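Local atomic coordinates of O-succinylhomoserine sulfhydrylase (Mycobacterium tuberculosis, PDB entry 3NDN), a protein that probably makes L-homocysteine from O-succinyl-L-homoserine and hydrogen sulfide with the help of pyridoxal 5'-phosphate, a step of methionine biosynthesis. Residues Y54-A59 against K64-E69; R91-A96 against A206-Q211; A98-A103 against E245-P250; E173-P178 against R320-G325; Q342-V347 against V367-T372. One frame throughout, in Å; residues are numbered along the deposited sequence.

Contact 1 of 5, residues Y54-A59 against K64-E69; sequences YVYGSA and KSFAGE
The phenol ring of Tyr56 lies against Ser65, and its hydroxyl reaches the ring of Phe66. Its CE1 is 3.9 Å from Ser65 CB, and the hydroxyl oxygen OH of Tyr56 comes to 3.8 Å from CE1 of Phe66. The two aromatic side chains run at about a right angle to each other, and no hydrogen bond spans the segments, so van der Waals contact carries the pairing. Tyr56 reaches the helix because its CG stands anti to the carbonyl carbon (chi1 -45°), which sends the ring toward the last turn. Serine suits position 65 because it is small enough to sit beside the ring and its OG is hydrogen-bonded to Val61 O one turn back. Both ends of the helix are finished in standard ways. Ser58 sits at the N-cap, and Gly68 ends the helix in a Schellman motif, with the bond from Glu69 N to Lys64 O at 2.9 Å; the positive phi of Gly68 (70°) is one that glycine adopts without strain. The ring of His72 also meets that of Tyr56. At this edge of the chain Phe66 packs on Asn358 of the second subunit and Val55 on Thr44 of the third. Helix 59-66, which comes between helix 27-33 and helix 81-94 in the chain, thus folds back on the loop that leads into it.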
# COMPACT_ATOMS: atom_id res chain seq x y z
N TYR A 54 -13.41 9.28 12.49
CA TYR A 54 -12.81 10.59 12.82
C TYR A 54 -13.12 10.93 14.29
O TYR A 54 -14.02 10.34 14.90
CB TYR A 54 -13.30 11.70 11.85
CG TYR A 54 -13.07 11.29 10.39
CD1 TYR A 54 -11.91 11.67 9.72
CD2 TYR A 54 -13.97 10.44 9.75
CE1 TYR A 54 -11.65 11.22 8.39
CE2 TYR A 54 -13.72 9.98 8.44
CZ TYR A 54 -12.56 10.39 7.77
OH TYR A 54 -12.32 9.94 6.47
N VAL A 55 -12.35 11.85 14.86
CA VAL A 55 -12.56 12.29 16.25
C VAL A 55 -13.01 13.76 16.32
O VAL A 55 -12.85 14.51 15.34
CB VAL A 55 -11.29 12.05 17.13
CG1 VAL A 55 -10.92 10.56 17.14
CG2 VAL A 55 -10.10 12.91 16.63
N TYR A 56 -13.57 14.18 17.46
CA TYR A 56 -14.09 15.55 17.62
C TYR A 56 -13.54 16.19 18.90
O TYR A 56 -13.35 15.50 19.90
CB TYR A 56 -15.63 15.56 17.65
CG TYR A 56 -16.27 14.70 16.58
CD1 TYR A 56 -16.35 15.13 15.26
CD2 TYR A 56 -16.75 13.42 16.89
CE1 TYR A 56 -16.90 14.34 14.26
CE2 TYR A 56 -17.32 12.61 15.90
CZ TYR A 56 -17.39 13.07 14.59
OH TYR A 56 -17.93 12.28 13.58
N GLY A 57 -13.28 17.50 18.85
CA GLY A 57 -12.77 18.26 20.01
C GLY A 57 -13.71 18.36 21.21
O GLY A 57 -13.25 18.56 22.34
N SER A 58 -15.02 18.22 20.97
CA SER A 58 -16.02 18.36 22.03
C SER A 58 -17.32 17.67 21.62
O SER A 58 -17.52 17.36 20.45
CB SER A 58 -16.27 19.84 22.37
OG SER A 58 -16.98 20.51 21.34
N ALA A 59 -18.19 17.43 22.60
CA ALA A 59 -19.50 16.84 22.31
C ALA A 59 -20.37 17.74 21.40
O ALA A 59 -21.09 17.22 20.55
CB ALA A 59 -20.22 16.49 23.59
N LYS A 64 -22.95 18.93 15.97
CA LYS A 64 -23.04 19.77 14.77
C LYS A 64 -22.60 19.03 13.51
O LYS A 64 -23.17 19.23 12.43
CB LYS A 64 -22.19 21.04 14.93
CG LYS A 64 -22.69 22.04 15.97
CD LYS A 64 -21.93 23.37 15.83
CE LYS A 64 -22.01 24.20 17.11
NZ LYS A 64 -23.38 24.77 17.27
N SER A 65 -21.58 18.18 13.64
CA SER A 65 -21.03 17.41 12.52
C SER A 65 -22.03 16.38 11.98
O SER A 65 -22.18 16.23 10.76
CB SER A 65 -19.72 16.70 12.94
OG SER A 65 -18.70 17.66 13.21
N PHE A 66 -22.69 15.67 12.89
CA PHE A 66 -23.76 14.74 12.51
C PHE A 66 -24.97 15.42 11.87
O PHE A 66 -25.56 14.89 10.92
CB PHE A 66 -24.18 13.89 13.71
CG PHE A 66 -23.50 12.56 13.75
CD1 PHE A 66 -22.18 12.44 14.19
CD2 PHE A 66 -24.18 11.41 13.34
CE1 PHE A 66 -21.54 11.19 14.23
CE2 PHE A 66 -23.57 10.16 13.37
CZ PHE A 66 -22.24 10.05 13.82
N ALA A 67 -25.32 16.61 12.37
CA ALA A 67 -26.44 17.39 11.83
C ALA A 67 -26.08 18.09 10.51
O ALA A 67 -26.92 18.77 9.90
CB ALA A 67 -26.93 18.41 12.86
N GLY A 68 -24.83 17.92 10.07
CA GLY A 68 -24.34 18.50 8.82
C GLY A 68 -24.18 20.01 8.84
O GLY A 68 -24.18 20.65 7.79
N GLU A 69 -24.06 20.59 10.04
CA GLU A 69 -23.88 22.03 10.18
C GLU A 69 -22.42 22.46 10.04
O GLU A 69 -22.13 23.65 9.84
CB GLU A 69 -24.47 22.52 11.50
CG GLU A 69 -26.00 22.59 11.50
CD GLU A 69 -26.59 22.73 12.89
OE1 GLU A 69 -27.47 21.90 13.24
OE2 GLU A 69 -26.18 23.65 13.64

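Contact 2 of 5, residues R91-A96 against A206-Q211; sequences RLIEGA and ATPLLQ
Within the large domain built round the seven-stranded sheet, the C-terminal turn of helix 81-94 packs on the short, weakly bonded helix 207-210 that follows strand 198-202. Pro208 is the centre of the contact. CG2 of Ile93 lies 4.2 Å from Pro208 CB and 4.5 Å from CD1 of Leu209, so one methyl branch serves two apolar neighbours. That branch stands anti to the backbone N of Ile93, which turns it toward the short helix. Glu94 comes in across the proline at about a right angle: its chain bends at chi2 (75°), and OE1 rests 3.2 Å from Pro208 CB. The buried carboxylate has polar partners at both oxygens: OE1 is hydrogen-bonded to Tyr223 OH, and OE2 takes a bond of 2.6 Å from a water that also donates, weakly, to the backbone O of Gln211. Proline fits the first turn of a helix, where its missing N-H costs no bond. Just before it Thr207 forms an ST turn, its OG1 accepting from Leu209 N at 3.2 Å. At the other side Gly95 leaves the helix with positive phi, and Arg91 NH1 reaches forward over this exit to Ala96 O (3.0 Å), the oxygen lying in the guanidinium plane. Both helices belong to the large domain, whose sheet with helices packed on it is the three-layer alpha/beta/alpha framework of fold-type I pyridoxal phosphate enzymes.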
# COMPACT_ATOMS: atom_id res chain seq x y z
N ARG A 91 -13.69 15.64 -11.57
CA ARG A 91 -14.76 16.64 -11.81
C ARG A 91 -14.19 17.84 -12.59
O ARG A 91 -14.84 18.35 -13.53
CB ARG A 91 -15.38 17.12 -10.48
CG ARG A 91 -16.67 18.01 -10.64
CD ARG A 91 -16.96 18.89 -9.38
NE ARG A 91 -15.91 19.88 -9.10
CZ ARG A 91 -15.61 20.93 -9.86
NH1 ARG A 91 -16.26 21.18 -11.01
NH2 ARG A 91 -14.62 21.75 -9.49
N LEU A 92 -12.99 18.28 -12.22
CA LEU A 92 -12.29 19.38 -12.92
C LEU A 92 -11.97 19.04 -14.36
O LEU A 92 -12.23 19.86 -15.25
CB LEU A 92 -11.00 19.80 -12.19
CG LEU A 92 -11.22 20.64 -10.91
CD1 LEU A 92 -9.99 20.62 -10.00
CD2 LEU A 92 -11.60 22.09 -11.27
N ILE A 93 -11.43 17.84 -14.60
CA ILE A 93 -11.13 17.36 -15.98
C ILE A 93 -12.38 17.32 -16.89
O ILE A 93 -12.33 17.70 -18.08
CB ILE A 93 -10.41 15.97 -15.95
CG1 ILE A 93 -8.99 16.13 -15.36
CG2 ILE A 93 -10.36 15.30 -17.35
CD1 ILE A 93 -8.28 14.79 -15.03
N GLU A 94 -13.49 16.85 -16.33
CA GLU A 94 -14.73 16.63 -17.09
C GLU A 94 -15.56 17.91 -17.29
O GLU A 94 -16.27 18.05 -18.30
CB GLU A 94 -15.55 15.52 -16.40
CG GLU A 94 -16.90 15.12 -17.08
CD GLU A 94 -16.71 14.25 -18.34
OE1 GLU A 94 -15.67 13.57 -18.46
OE2 GLU A 94 -17.60 14.27 -19.21
N GLY A 95 -15.48 18.83 -16.33
CA GLY A 95 -16.32 20.05 -16.31
C GLY A 95 -17.76 19.79 -15.88
O GLY A 95 -18.70 20.35 -16.46
N ALA A 96 -17.93 18.96 -14.84
CA ALA A 96 -19.25 18.62 -14.29
C ALA A 96 -19.54 19.47 -13.04
O ALA A 96 -18.58 19.97 -12.42
CB ALA A 96 -19.30 17.13 -13.92
N ALA A 206 -14.32 5.99 -24.93
CA ALA A 206 -13.72 7.23 -25.43
C ALA A 206 -12.77 7.98 -24.47
O ALA A 206 -11.82 8.63 -24.93
CB ALA A 206 -14.82 8.18 -25.91
N THR A 207 -13.03 7.89 -23.16
CA THR A 207 -12.38 8.71 -22.12
C THR A 207 -12.79 10.20 -22.24
O THR A 207 -13.21 10.64 -23.31
CB THR A 207 -10.81 8.62 -22.13
OG1 THR A 207 -10.27 9.57 -23.05
CG2 THR A 207 -10.32 7.20 -22.49
N PRO A 208 -12.65 10.98 -21.14
CA PRO A 208 -12.95 12.42 -21.17
C PRO A 208 -12.04 13.24 -22.09
O PRO A 208 -12.30 14.43 -22.36
CB PRO A 208 -12.79 12.88 -19.71
CG PRO A 208 -12.13 11.76 -19.00
CD PRO A 208 -12.39 10.49 -19.76
N LEU A 209 -10.99 12.61 -22.60
CA LEU A 209 -10.07 13.33 -23.45
C LEU A 209 -10.56 13.37 -24.91
O LEU A 209 -10.20 14.29 -25.65
CB LEU A 209 -8.67 12.75 -23.34
CG LEU A 209 -7.80 13.23 -22.17
CD1 LEU A 209 -8.48 13.12 -20.80
CD2 LEU A 209 -6.51 12.47 -22.16
N LEU A 210 -11.36 12.39 -25.32
CA LEU A 210 -11.76 12.29 -26.74
C LEU A 210 -13.23 12.59 -27.06
O LEU A 210 -13.58 12.80 -28.22
CB LEU A 210 -11.34 10.94 -27.34
CG LEU A 210 -9.88 10.50 -27.22
CD1 LEU A 210 -9.69 9.17 -27.91
CD2 LEU A 210 -8.90 11.56 -27.78
N GLN A 211 -14.08 12.61 -26.03
CA GLN A 211 -15.54 12.83 -26.19
C GLN A 211 -16.10 13.47 -24.91
O GLN A 211 -15.92 12.92 -23.82
CB GLN A 211 -16.25 11.50 -26.48
CG GLN A 211 -17.76 11.61 -26.73
CD GLN A 211 -18.35 10.34 -27.30
OE1 GLN A 211 -18.65 10.26 -28.49
NE2 GLN A 211 -18.52 9.32 -26.46
O HOH W 1 -18.27 12.99 -21.43

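Contact 3 of 5, residues A98-A103 against E245-P250; sequences AAFATA and EYIDGP
Ile247 of helix 244-258 packs on strand 98-102, the outermost strand at one side of the seven-stranded mixed sheet in the large domain of this fold-type I enzyme. The segments run at 40° to each other, with axes 8.0 Å apart, and the tight part of the contact is this single isoleucine. Its two branches divide the strand between them. CG1 stands anti to the carbonyl carbon (chi1 -59°) and goes to the methyl of Ala98, at 4.0 Å, which leaves CG2 anti to the backbone N, by Ala99 and Phe100. Ala98 and Phe100 both direct their CB toward the helix, as alternate residues of a strand do, and Ala99 between them turns its methyl away to Arg91 of helix 81-94. The small alanine at 98 lets the helix come close, and the beta-branched isoleucine is broad enough to bridge three strand residues. Away from this point the contact thins out. Asp248 and Glu245 stand on the exposed side of the helix, where charge suits them. The helix is also irregular here, with a pi-type turn at 247-250 and a kink: Pro250 has no N-H to give, and Gly249 bonds only weakly back to Tyr246. Farther along, Met255 of the same helix takes over the packing on Phe100 and Thr102. CG2 of Ile247 lies at the edge of the Phe100 ring, near its plane, 4.1 Å from CD1 and 3.8 Å from the backbone O of Ala99.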
# COMPACT_ATOMS: atom_id res chain seq x y z
N ALA A 98 -20.79 18.29 -10.11
CA ALA A 98 -20.49 17.49 -8.90
C ALA A 98 -20.13 16.02 -9.23
O ALA A 98 -20.34 15.57 -10.37
CB ALA A 98 -21.65 17.57 -7.89
N ALA A 99 -19.56 15.31 -8.25
CA ALA A 99 -19.03 13.93 -8.42
C ALA A 99 -19.12 13.06 -7.15
O ALA A 99 -19.06 13.58 -6.01
CB ALA A 99 -17.58 13.98 -8.89
N PHE A 100 -19.25 11.74 -7.34
CA PHE A 100 -19.25 10.75 -6.25
C PHE A 100 -18.51 9.48 -6.70
O PHE A 100 -18.83 8.92 -7.75
CB PHE A 100 -20.69 10.38 -5.84
CG PHE A 100 -20.84 10.10 -4.35
CD1 PHE A 100 -21.63 10.92 -3.55
CD2 PHE A 100 -20.16 9.04 -3.75
CE1 PHE A 100 -21.75 10.70 -2.16
CE2 PHE A 100 -20.28 8.80 -2.36
CZ PHE A 100 -21.08 9.63 -1.57
N ALA A 101 -17.50 9.05 -5.92
CA ALA A 101 -16.68 7.87 -6.25
C ALA A 101 -17.35 6.56 -5.81
O ALA A 101 -18.06 6.55 -4.80
CB ALA A 101 -15.28 7.99 -5.57
N THR A 102 -17.09 5.47 -6.54
CA THR A 102 -17.69 4.13 -6.26
C THR A 102 -16.63 2.99 -6.28
O THR A 102 -15.48 3.22 -6.67
CB THR A 102 -18.79 3.77 -7.27
OG1 THR A 102 -18.20 3.55 -8.56
CG2 THR A 102 -19.87 4.87 -7.41
N ALA A 103 -17.02 1.77 -5.87
CA ALA A 103 -16.09 0.61 -5.78
C ALA A 103 -15.67 0.05 -7.16
O ALA A 103 -14.64 -0.61 -7.28
CB ALA A 103 -16.71 -0.53 -4.92
N GLU A 245 -27.96 18.67 -7.04
CA GLU A 245 -29.13 18.13 -6.32
C GLU A 245 -29.28 16.62 -6.48
O GLU A 245 -29.78 15.94 -5.58
CB GLU A 245 -30.44 18.88 -6.67
CG GLU A 245 -30.72 19.09 -8.17
CD GLU A 245 -31.26 17.85 -8.89
OE1 GLU A 245 -31.00 17.71 -10.11
OE2 GLU A 245 -31.96 17.01 -8.24
N TYR A 246 -28.84 16.10 -7.64
CA TYR A 246 -28.88 14.67 -7.94
C TYR A 246 -27.79 13.90 -7.17
O TYR A 246 -28.06 12.85 -6.58
CB TYR A 246 -28.73 14.49 -9.47
CG TYR A 246 -28.48 13.06 -9.97
CD1 TYR A 246 -29.49 12.10 -9.97
CD2 TYR A 246 -27.23 12.70 -10.50
CE1 TYR A 246 -29.26 10.80 -10.47
CE2 TYR A 246 -26.99 11.41 -10.99
CZ TYR A 246 -28.00 10.47 -10.96
OH TYR A 246 -27.76 9.20 -11.45
N ILE A 247 -26.57 14.44 -7.17
CA ILE A 247 -25.42 13.78 -6.52
C ILE A 247 -25.59 13.79 -4.99
O ILE A 247 -25.38 12.76 -4.32
CB ILE A 247 -24.06 14.43 -6.96
CG1 ILE A 247 -23.86 14.35 -8.49
CG2 ILE A 247 -22.85 13.79 -6.24
CD1 ILE A 247 -23.62 12.93 -9.06
N ASP A 248 -26.00 14.94 -4.45
CA ASP A 248 -26.21 15.12 -3.01
C ASP A 248 -27.55 14.56 -2.49
O ASP A 248 -27.75 14.46 -1.28
CB ASP A 248 -26.14 16.61 -2.61
CG ASP A 248 -24.73 17.22 -2.75
OD1 ASP A 248 -23.74 16.50 -3.03
OD2 ASP A 248 -24.63 18.46 -2.59
N GLY A 249 -28.46 14.21 -3.41
CA GLY A 249 -29.81 13.76 -3.06
C GLY A 249 -29.99 12.25 -3.16
O GLY A 249 -29.57 11.53 -2.25
N PRO A 250 -30.59 11.76 -4.26
CA PRO A 250 -30.84 10.32 -4.43
C PRO A 250 -29.56 9.46 -4.57
O PRO A 250 -29.54 8.32 -4.08
CB PRO A 250 -31.70 10.25 -5.70
CG PRO A 250 -31.41 11.52 -6.43
CD PRO A 250 -31.14 12.55 -5.37

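Contact 4 of 5, residues E173-P178 against R320-G325; sequences ETPSNP and RQMSGG
Apolar contact joins Pro175 to Met322, whose side chains reach toward each other tip to tip. The methyl CE of Met322 lies 3.8 Å from CG and 3.8 Å from CD of Pro175, with SD behind it at 4.1 Å from CG. A bend at chi3 (75°) turns that methyl toward the proline. Methionine suits the place, since its long, flexible chain can follow the rigid ring, which is itself held by a cis peptide bond after Thr174. The polar part is bridged by water. Thr174 OG1 and Gln321 NE2 are 3.9 Å apart, too far for a direct bond, and one water fills the role, 2.8 Å from Thr174 OG1 and accepting from Gln321 NE2 at 3.1 Å. Both segments lie where the chain leaves a regular element of the fold-type I framework: residues 173-178 leave the C-terminal end of strand 169-173 in the large-domain sheet, and residues 320-325 run from the end of helix 315-321 toward strand 328-333 of the second sheet. Hydrogen bonds to backbone groups tie both polar side chains to residues 183-185, where helix 185-194 begins. Thr174 OG1 accepts from Val183 N, while Gln321 NE2 gives to Val183 O and its OE1 accepts from Ile185 N. Gln321 is extended beyond CG, which carries the amide that far, and a glutamine, donor and acceptor at once, matches these two backbone groups.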
# COMPACT_ATOMS: atom_id res chain seq x y z
N GLU A 173 -24.11 3.46 -24.49
CA GLU A 173 -22.65 3.60 -24.68
C GLU A 173 -22.39 3.99 -26.14
O GLU A 173 -23.11 3.54 -27.04
CB GLU A 173 -21.92 2.27 -24.44
CG GLU A 173 -22.09 1.63 -23.06
CD GLU A 173 -21.76 0.13 -23.06
OE1 GLU A 173 -20.93 -0.32 -23.90
OE2 GLU A 173 -22.32 -0.60 -22.21
N THR A 174 -21.36 4.82 -26.37
CA THR A 174 -20.89 5.12 -27.75
C THR A 174 -19.39 5.50 -27.76
O THR A 174 -18.96 6.29 -26.94
CB THR A 174 -21.76 6.22 -28.47
OG1 THR A 174 -21.32 6.37 -29.83
CG2 THR A 174 -21.69 7.58 -27.76
N PRO A 175 -18.60 4.86 -28.64
CA PRO A 175 -18.91 3.72 -29.52
C PRO A 175 -19.28 2.45 -28.72
O PRO A 175 -18.98 2.40 -27.52
CB PRO A 175 -17.60 3.47 -30.28
CG PRO A 175 -16.81 4.77 -30.16
CD PRO A 175 -17.19 5.30 -28.80
N SER A 176 -19.90 1.47 -29.37
CA SER A 176 -20.22 0.16 -28.75
C SER A 176 -19.03 -0.79 -28.83
O SER A 176 -18.06 -0.52 -29.53
CB SER A 176 -21.46 -0.49 -29.38
OG SER A 176 -21.19 -1.03 -30.68
N ASN A 177 -19.10 -1.90 -28.11
CA ASN A 177 -18.00 -2.86 -28.05
C ASN A 177 -18.55 -4.27 -28.23
O ASN A 177 -19.38 -4.71 -27.44
CB ASN A 177 -17.26 -2.69 -26.72
CG ASN A 177 -16.34 -3.86 -26.40
OD1 ASN A 177 -15.62 -4.38 -27.26
ND2 ASN A 177 -16.34 -4.27 -25.13
N PRO A 178 -18.05 -5.02 -29.24
CA PRO A 178 -16.87 -4.79 -30.07
C PRO A 178 -17.08 -4.20 -31.46
O PRO A 178 -16.09 -3.89 -32.12
CB PRO A 178 -16.29 -6.20 -30.22
CG PRO A 178 -17.53 -7.06 -30.28
CD PRO A 178 -18.58 -6.39 -29.42
N ARG A 320 -17.89 14.54 -35.93
CA ARG A 320 -18.74 15.56 -35.29
C ARG A 320 -18.62 15.57 -33.76
O ARG A 320 -18.58 16.63 -33.16
CB ARG A 320 -20.22 15.35 -35.65
CG ARG A 320 -20.70 16.05 -36.89
CD ARG A 320 -22.20 16.44 -36.79
NE ARG A 320 -23.14 15.34 -36.54
CZ ARG A 320 -23.54 14.45 -37.45
NH1 ARG A 320 -23.06 14.48 -38.69
NH2 ARG A 320 -24.42 13.51 -37.12
N GLN A 321 -18.58 14.39 -33.14
CA GLN A 321 -18.66 14.30 -31.66
C GLN A 321 -17.42 13.73 -30.92
O GLN A 321 -17.37 13.78 -29.68
CB GLN A 321 -19.95 13.56 -31.22
CG GLN A 321 -19.99 12.05 -31.47
CD GLN A 321 -21.34 11.42 -31.12
OE1 GLN A 321 -22.37 12.11 -31.05
NE2 GLN A 321 -21.35 10.11 -30.92
N MET A 322 -16.46 13.20 -31.67
CA MET A 322 -15.19 12.69 -31.09
C MET A 322 -13.98 13.43 -31.68
O MET A 322 -14.00 13.83 -32.85
CB MET A 322 -15.03 11.19 -31.35
CG MET A 322 -16.23 10.31 -31.01
SD MET A 322 -15.96 8.57 -31.46
CE MET A 322 -14.84 8.03 -30.14
N SER A 323 -12.92 13.56 -30.89
CA SER A 323 -11.66 14.20 -31.33
C SER A 323 -10.55 13.20 -31.71
O SER A 323 -9.45 13.60 -32.13
CB SER A 323 -11.15 15.21 -30.28
OG SER A 323 -10.68 14.57 -29.09
N GLY A 324 -10.86 11.91 -31.58
CA GLY A 324 -9.99 10.80 -31.99
C GLY A 324 -10.78 9.50 -31.97
O GLY A 324 -11.86 9.45 -31.38
N GLY A 325 -10.28 8.45 -32.64
CA GLY A 325 -10.97 7.16 -32.70
C GLY A 325 -10.98 6.32 -31.43
O GLY A 325 -11.90 5.53 -31.20
O HOH W 2 -19.14 8.10 -30.24

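Contact 5 of 5, residues Q342-V347 against V367-T372; sequences QRAFEV and VTHPAT
His369 follows directly after strand 366-368 of the five-stranded sheet in the C-terminal domain, and there the chain packs on helix 340-350. Val367 and Thr368 belong to the strand itself; Val367 packs on Leu348 of the same helix. His369 then puts its ring against two neighbouring helix residues. CG stands anti to the backbone N (chi1 -179°), which takes the imidazole out to the helix. Ala344 meets it with its methyl, CB lying 3.7 Å from CD2, and such a small side chain lets the ring approach the helix backbone. Phe345 makes a T-shaped, edge-to-face pair with it: CE1 of Phe345 lies over one imidazole face, the centroids are 5.5 Å apart and the planes stand at 88°. Phe345 also packs on Ala59 of the second subunit. His369 NE2 is hydrogen-bonded to the carbonyl oxygen of Asp390 and ND1 to Thr372, which together fix the rotation of the ring. After the turn through Pro370 and Ala371, Thr372 folds back, its N bonded to His369 O. Thr372 OG1 lies 4.1 Å from Phe345 CE1 and closes a nearly straight hydrogen bond of 2.8 Å with His369 ND1.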
# COMPACT_ATOMS: atom_id res chain seq x y z
N GLN A 342 -11.22 -21.77 -36.27
CA GLN A 342 -9.89 -22.39 -36.29
C GLN A 342 -8.82 -21.38 -36.69
O GLN A 342 -7.71 -21.38 -36.15
CB GLN A 342 -9.85 -23.58 -37.28
CG GLN A 342 -10.40 -24.89 -36.76
CD GLN A 342 -10.42 -25.99 -37.84
OE1 GLN A 342 -11.17 -25.91 -38.81
NE2 GLN A 342 -9.61 -27.02 -37.65
N ARG A 343 -9.17 -20.51 -37.63
CA ARG A 343 -8.24 -19.52 -38.16
C ARG A 343 -7.98 -18.42 -37.13
O ARG A 343 -6.83 -18.02 -36.91
CB ARG A 343 -8.80 -18.97 -39.47
CG ARG A 343 -7.95 -17.90 -40.15
CD ARG A 343 -6.79 -18.46 -40.99
NE ARG A 343 -5.94 -17.36 -41.45
CZ ARG A 343 -4.73 -17.06 -40.96
NH1 ARG A 343 -4.19 -17.81 -39.99
NH2 ARG A 343 -4.06 -16.03 -41.44
N ALA A 344 -9.04 -17.94 -36.49
CA ALA A 344 -8.92 -16.96 -35.39
C ALA A 344 -8.07 -17.47 -34.22
O ALA A 344 -7.19 -16.76 -33.74
CB ALA A 344 -10.31 -16.52 -34.88
N PHE A 345 -8.32 -18.70 -33.77
CA PHE A 345 -7.53 -19.31 -32.69
C PHE A 345 -6.05 -19.42 -33.06
O PHE A 345 -5.18 -19.22 -32.23
CB PHE A 345 -8.09 -20.70 -32.33
CG PHE A 345 -9.22 -20.67 -31.33
CD1 PHE A 345 -10.08 -19.56 -31.24
CD2 PHE A 345 -9.45 -21.76 -30.49
CE1 PHE A 345 -11.13 -19.54 -30.32
CE2 PHE A 345 -10.50 -21.75 -29.57
CZ PHE A 345 -11.34 -20.64 -29.49
N GLU A 346 -5.77 -19.74 -34.32
CA GLU A 346 -4.40 -19.86 -34.82
C GLU A 346 -3.63 -18.54 -34.70
O GLU A 346 -2.44 -18.53 -34.33
CB GLU A 346 -4.42 -20.34 -36.29
CG GLU A 346 -3.04 -20.71 -36.83
CD GLU A 346 -3.03 -21.07 -38.32
OE1 GLU A 346 -3.92 -20.60 -39.08
OE2 GLU A 346 -2.11 -21.81 -38.73
N VAL A 347 -4.31 -17.44 -35.01
CA VAL A 347 -3.71 -16.09 -34.98
C VAL A 347 -3.40 -15.67 -33.54
O VAL A 347 -2.29 -15.19 -33.24
CB VAL A 347 -4.64 -15.05 -35.69
CG1 VAL A 347 -4.12 -13.62 -35.52
CG2 VAL A 347 -4.80 -15.38 -37.19
N VAL A 367 -5.19 -8.94 -26.59
CA VAL A 367 -6.03 -9.47 -27.70
C VAL A 367 -7.10 -10.46 -27.19
O VAL A 367 -6.83 -11.26 -26.30
CB VAL A 367 -5.16 -10.08 -28.85
CG1 VAL A 367 -4.38 -11.34 -28.40
CG2 VAL A 367 -6.01 -10.41 -30.07
N THR A 368 -8.31 -10.37 -27.75
CA THR A 368 -9.38 -11.30 -27.38
C THR A 368 -10.27 -11.74 -28.58
O THR A 368 -10.35 -11.04 -29.60
CB THR A 368 -10.23 -10.75 -26.19
OG1 THR A 368 -10.96 -11.82 -25.59
CG2 THR A 368 -11.21 -9.66 -26.66
N HIS A 369 -10.94 -12.89 -28.44
CA HIS A 369 -11.89 -13.41 -29.44
C HIS A 369 -13.31 -13.26 -28.88
O HIS A 369 -13.73 -14.08 -28.05
CB HIS A 369 -11.58 -14.89 -29.73
CG HIS A 369 -12.48 -15.53 -30.76
ND1 HIS A 369 -13.42 -16.49 -30.43
CD2 HIS A 369 -12.54 -15.38 -32.10
CE1 HIS A 369 -14.04 -16.88 -31.53
NE2 HIS A 369 -13.52 -16.22 -32.56
N PRO A 370 -14.05 -12.22 -29.31
CA PRO A 370 -15.33 -11.91 -28.67
C PRO A 370 -16.40 -13.01 -28.70
O PRO A 370 -17.12 -13.17 -27.72
CB PRO A 370 -15.81 -10.66 -29.41
CG PRO A 370 -14.53 -10.01 -29.89
CD PRO A 370 -13.64 -11.17 -30.27
N ALA A 371 -16.48 -13.77 -29.80
CA ALA A 371 -17.52 -14.80 -29.95
C ALA A 371 -17.46 -15.92 -28.90
O ALA A 371 -18.48 -16.57 -28.62
CB ALA A 371 -17.51 -15.39 -31.38
N THR A 372 -16.29 -16.13 -28.30
CA THR A 372 -16.13 -17.14 -27.25
C THR A 372 -15.83 -16.56 -25.85
O THR A 372 -15.70 -17.30 -24.88
CB THR A 372 -15.06 -18.20 -27.63
OG1 THR A 372 -13.81 -17.56 -27.89
CG2 THR A 372 -15.50 -19.01 -28.87

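From the N terminus, contact 1 closes the shortest loop, folding helix 59-66 onto its own lead-in before any other contact opens. Contacts 2, 3 and 4 interlock, since their segments alternate along the chain: 91-96 and 98-103 come first, then 173-178, and their partners follow in the order 206-211, 245-250, 320-325. Contacts 2 and 3 touch through Arg91 and Ala98, contacts 2 and 4 through Leu210 and Ser323. Contact 4 ties the loop after large-domain strand 169-173 to the chain leading into the second sheet; contact 5 closes a short loop within the C-terminal part and touches contact 4 where Pro370 packs on Pro178. Contacts 1 and 5, centres 58 Å apart, both touch the second subunit.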